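Local coordinates for salmonella typhimurium DB7155 bacteriophage DET7 tailspike (Bacteriophage, PDB 2V5I), which probably binds and hydrolyses the O-antigen of the Salmonella host as the receptor-binding tailspike of a myovirus, at residues H362-V367 / I389-V394. Numbering follows the deposited sequence.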
ATOM      1  N   HIS A 362      21.512   2.877  -7.705  1.00 10.94           N
ATOM      2  CA  HIS A 362      22.645   3.731  -7.995  1.00 11.28           C
ATOM      3  C   HIS A 362      22.119   5.135  -8.224  1.00 10.97           C
ATOM      4  O   HIS A 362      22.128   5.688  -9.347  1.00 10.37           O
ATOM      5  CB  HIS A 362      23.406   3.195  -9.215  1.00 12.50           C
ATOM      6  CG  HIS A 362      24.761   3.793  -9.360  1.00 14.19           C
ATOM      7  ND1 HIS A 362      25.808   3.100  -9.922  1.00 20.65           N
ATOM      8  CD2 HIS A 362      25.244   5.012  -9.027  1.00 15.82           C
ATOM      9  CE1 HIS A 362      26.879   3.870  -9.917  1.00 17.97           C
ATOM     10  NE2 HIS A 362      26.573   5.028  -9.372  1.00 17.05           N
ATOM     11  N   THR A 363      21.634   5.724  -7.120  1.00 10.90           N
ATOM     12  CA  THR A 363      20.812   6.904  -7.144  1.00 10.09           C
ATOM     13  C   THR A 363      21.369   7.964  -6.223  1.00 11.43           C
ATOM     14  O   THR A 363      22.125   7.660  -5.279  1.00 11.75           O
ATOM     15  CB  THR A 363      19.371   6.611  -6.711  1.00  8.70           C
ATOM     16  OG1 THR A 363      19.399   5.985  -5.408  1.00 11.05           O
ATOM     17  CG2 THR A 363      18.728   5.652  -7.705  1.00 11.03           C
ATOM     18  N   TYR A 364      20.999   9.191  -6.555  1.00 10.08           N
ATOM     19  CA  TYR A 364      21.439  10.423  -5.898  1.00 11.39           C
ATOM     20  C   TYR A 364      20.272  11.325  -5.646  1.00  9.44           C
ATOM     21  O   TYR A 364      19.480  11.565  -6.544  1.00 11.73           O
ATOM     22  CB  TYR A 364      22.445  11.161  -6.811  1.00 11.55           C
ATOM     23  CG  TYR A 364      23.600  10.291  -7.199  1.00 14.03           C
ATOM     24  CD1 TYR A 364      23.476   9.371  -8.235  1.00 14.38           C
ATOM     25  CD2 TYR A 364      24.793  10.351  -6.517  1.00 15.09           C
ATOM     26  CE1 TYR A 364      24.491   8.534  -8.569  1.00 18.99           C
ATOM     27  CE2 TYR A 364      25.828   9.487  -6.851  1.00 15.83           C
ATOM     28  CZ  TYR A 364      25.678   8.612  -7.896  1.00 17.66           C
ATOM     29  OH  TYR A 364      26.712   7.776  -8.248  1.00 22.69           O
ATOM     30  N   ASN A 365      20.158  11.876  -4.432  1.00 11.89           N
ATOM     31  CA  ASN A 365      19.071  12.816  -4.089  1.00 11.26           C
ATOM     32  C   ASN A 365      17.672  12.277  -4.369  1.00  9.81           C
ATOM     33  O   ASN A 365      16.771  13.004  -4.882  1.00 12.92           O
ATOM     34  CB  ASN A 365      19.248  14.157  -4.812  1.00 12.97           C
ATOM     35  CG  ASN A 365      18.324  15.276  -4.248  1.00 18.34           C
ATOM     36  OD1 ASN A 365      18.249  15.472  -3.028  1.00 21.93           O
ATOM     37  ND2 ASN A 365      17.674  16.027  -5.137  1.00 22.59           N
ATOM     38  N   ARG A 366      17.518  10.986  -4.025  1.00 10.43           N
ATOM     39  CA  ARG A 366      16.219  10.312  -4.171  1.00  8.11           C
ATOM     40  C   ARG A 366      15.681   9.923  -2.812  1.00  9.74           C
ATOM     41  O   ARG A 366      16.433   9.640  -1.903  1.00 11.34           O
ATOM     42  CB  ARG A 366      16.398   9.041  -5.012  1.00  9.33           C
ATOM     43  CG  ARG A 366      15.099   8.304  -5.401  1.00  8.27           C
ATOM     44  CD  ARG A 366      15.266   7.421  -6.654  1.00  8.25           C
ATOM     45  NE  ARG A 366      15.523   8.255  -7.869  1.00  7.94           N
ATOM     46  CZ  ARG A 366      15.790   7.834  -9.074  1.00 11.27           C
ATOM     47  NH1 ARG A 366      15.790   6.565  -9.338  1.00 10.25           N
ATOM     48  NH2 ARG A 366      16.008   8.746 -10.019  1.00 10.99           N
ATOM     49  N   VAL A 367      14.355   9.921  -2.701  1.00  8.62           N
ATOM     50  CA  VAL A 367      13.644   9.547  -1.457  1.00 10.14           C
ATOM     51  C   VAL A 367      12.948   8.211  -1.659  1.00 10.55           C
ATOM     52  O   VAL A 367      12.205   8.053  -2.588  1.00 11.22           O
ATOM     53  CB  VAL A 367      12.600  10.608  -1.036  1.00 13.41           C
ATOM     54  CG1 VAL A 367      11.951  10.195   0.314  1.00 13.36           C
ATOM     55  CG2 VAL A 367      13.245  11.972  -0.893  1.00 15.49           C
ATOM     56  N   ILE A 389      23.741   3.897  -3.515  1.00 12.45           N
ATOM     57  CA  ILE A 389      25.094   4.435  -3.749  1.00 13.26           C
ATOM     58  C   ILE A 389      25.253   5.883  -3.323  1.00 14.49           C
ATOM     59  O   ILE A 389      26.221   6.217  -2.648  1.00 15.45           O
ATOM     60  CB  ILE A 389      25.454   4.343  -5.245  1.00 14.20           C
ATOM     61  CG1 ILE A 389      25.435   2.897  -5.701  1.00 15.32           C
ATOM     62  CG2 ILE A 389      26.806   5.017  -5.523  1.00 15.58           C
ATOM     63  CD1 ILE A 389      26.437   1.966  -5.002  1.00 20.29           C
ATOM     64  N   GLY A 390      24.307   6.739  -3.690  1.00 13.37           N
ATOM     65  CA  GLY A 390      24.407   8.164  -3.445  1.00 13.01           C
ATOM     66  C   GLY A 390      23.661   8.723  -2.257  1.00 13.75           C
ATOM     67  O   GLY A 390      23.327   7.987  -1.309  1.00 16.11           O
ATOM     68  N   ASP A 391      23.488  10.049  -2.246  1.00 14.91           N
ATOM     69  CA  ASP A 391      22.967  10.801  -1.088  1.00 16.24           C
ATOM     70  C   ASP A 391      21.441  10.779  -1.049  1.00 15.20           C
ATOM     71  O   ASP A 391      20.801  11.681  -1.584  1.00 17.77           O
ATOM     72  CB  ASP A 391      23.448  12.249  -1.121  1.00 18.72           C
ATOM     73  CG  ASP A 391      23.071  12.991  -2.432  1.00 25.11           C
ATOM     74  OD1 ASP A 391      23.177  12.421  -3.560  1.00 25.35           O
ATOM     75  OD2 ASP A 391      22.656  14.173  -2.326  1.00 36.69           O
ATOM     76  N   CYS A 392      20.886   9.735  -0.445  1.00 12.73           N
ATOM     77  CA  CYS A 392      19.428   9.506  -0.488  1.00 11.91           C
ATOM     78  C   CYS A 392      18.841   9.519   0.939  1.00 10.49           C
ATOM     79  O   CYS A 392      19.576   9.623   1.920  1.00 12.51           O
ATOM     80  CB  CYS A 392      19.175   8.182  -1.207  1.00 11.82           C
ATOM     81  SG  CYS A 392      19.666   8.331  -3.025  1.00 14.87           S
ATOM     82  N   ILE A 393      17.510   9.454   1.020  1.00 11.15           N
ATOM     83  CA  ILE A 393      16.751   9.412   2.290  1.00 13.82           C
ATOM     84  C   ILE A 393      15.893   8.168   2.225  1.00 12.03           C
ATOM     85  O   ILE A 393      15.272   7.912   1.175  1.00 12.10           O
ATOM     86  CB  ILE A 393      15.806  10.651   2.409  1.00 13.34           C
ATOM     87  CG1 ILE A 393      16.597  11.957   2.519  1.00 19.01           C
ATOM     88  CG2 ILE A 393      14.795  10.524   3.557  1.00 19.26           C
ATOM     89  CD1 ILE A 393      17.474  12.048   3.676  1.00 23.38           C
ATOM     90  N   VAL A 394      15.899   7.354   3.295  1.00 10.46           N
ATOM     91  CA  VAL A 394      14.965   6.237   3.408  1.00 10.95           C
ATOM     92  C   VAL A 394      14.086   6.492   4.641  1.00 10.61           C
ATOM     93  O   VAL A 394      14.600   6.697   5.727  1.00 11.97           O
ATOM     94  CB  VAL A 394      15.708   4.889   3.532  1.00 13.36           C
ATOM     95  CG1 VAL A 394      14.715   3.777   3.598  1.00 12.11           C
ATOM     96  CG2 VAL A 394      16.618   4.760   2.387  1.00 13.09           C
TER
HETATM   97  O   HOH W   1      20.416  15.325  -1.317  1.00 35.88           O
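Residues 362-367 and 389-394 run in parallel round the same corner on successive turns of the beta-helix, joined by main-chain bonds on both sides of the bend. A weak bond links Gly390 N to Thr363 O, whereas beyond the corner Ile393 N meets Arg366 O at 3.1 Å, nearly straight and in the carbonyl plane, leading into the parallel bridge of Val367 with Ile393. Between them, Asp391 sits at the centre of an inverse gamma turn. Its O accepts from Asn365 N at 2.9 Å, the donor standing above the carbonyl plane, and its OD1 adds a weak second bond to the same N-H. The Asp391 carboxylate reaches that amide because CG lies between the backbone N and the carbonyl carbon (chi1 56°); OD1 also meets the Tyr364 ring at its edge, and a water joins OD2 to Asn365 OD1. Inside the bend, Cys392 SG accepts from Arg366 N at 3.6 Å and lies 3.4 Å from Thr363 OG1. At the other end, Ile389 CG1 makes a CH-pi contact over one face of the His362 ring, 4.0 Å from its centroid. The same ring shares a 3.0 Å hydrogen bond between NE2 and Tyr364 OH, which ties the two aromatic groups together beside Ile389. Strand 335-342 flanks residues 362-364 on the preceding turn; on the following one, Asn416 ND2 donates to Ile389 O, and Ser417 OG makes weak hydrogen bonds with Gly390 O and Cys392 N. Arg366 turns back to Gly343 O and Asn320, while Ile402 of a second subunit packs on Asn365, Val367 and Ile393, placing this corner at the trimer interface.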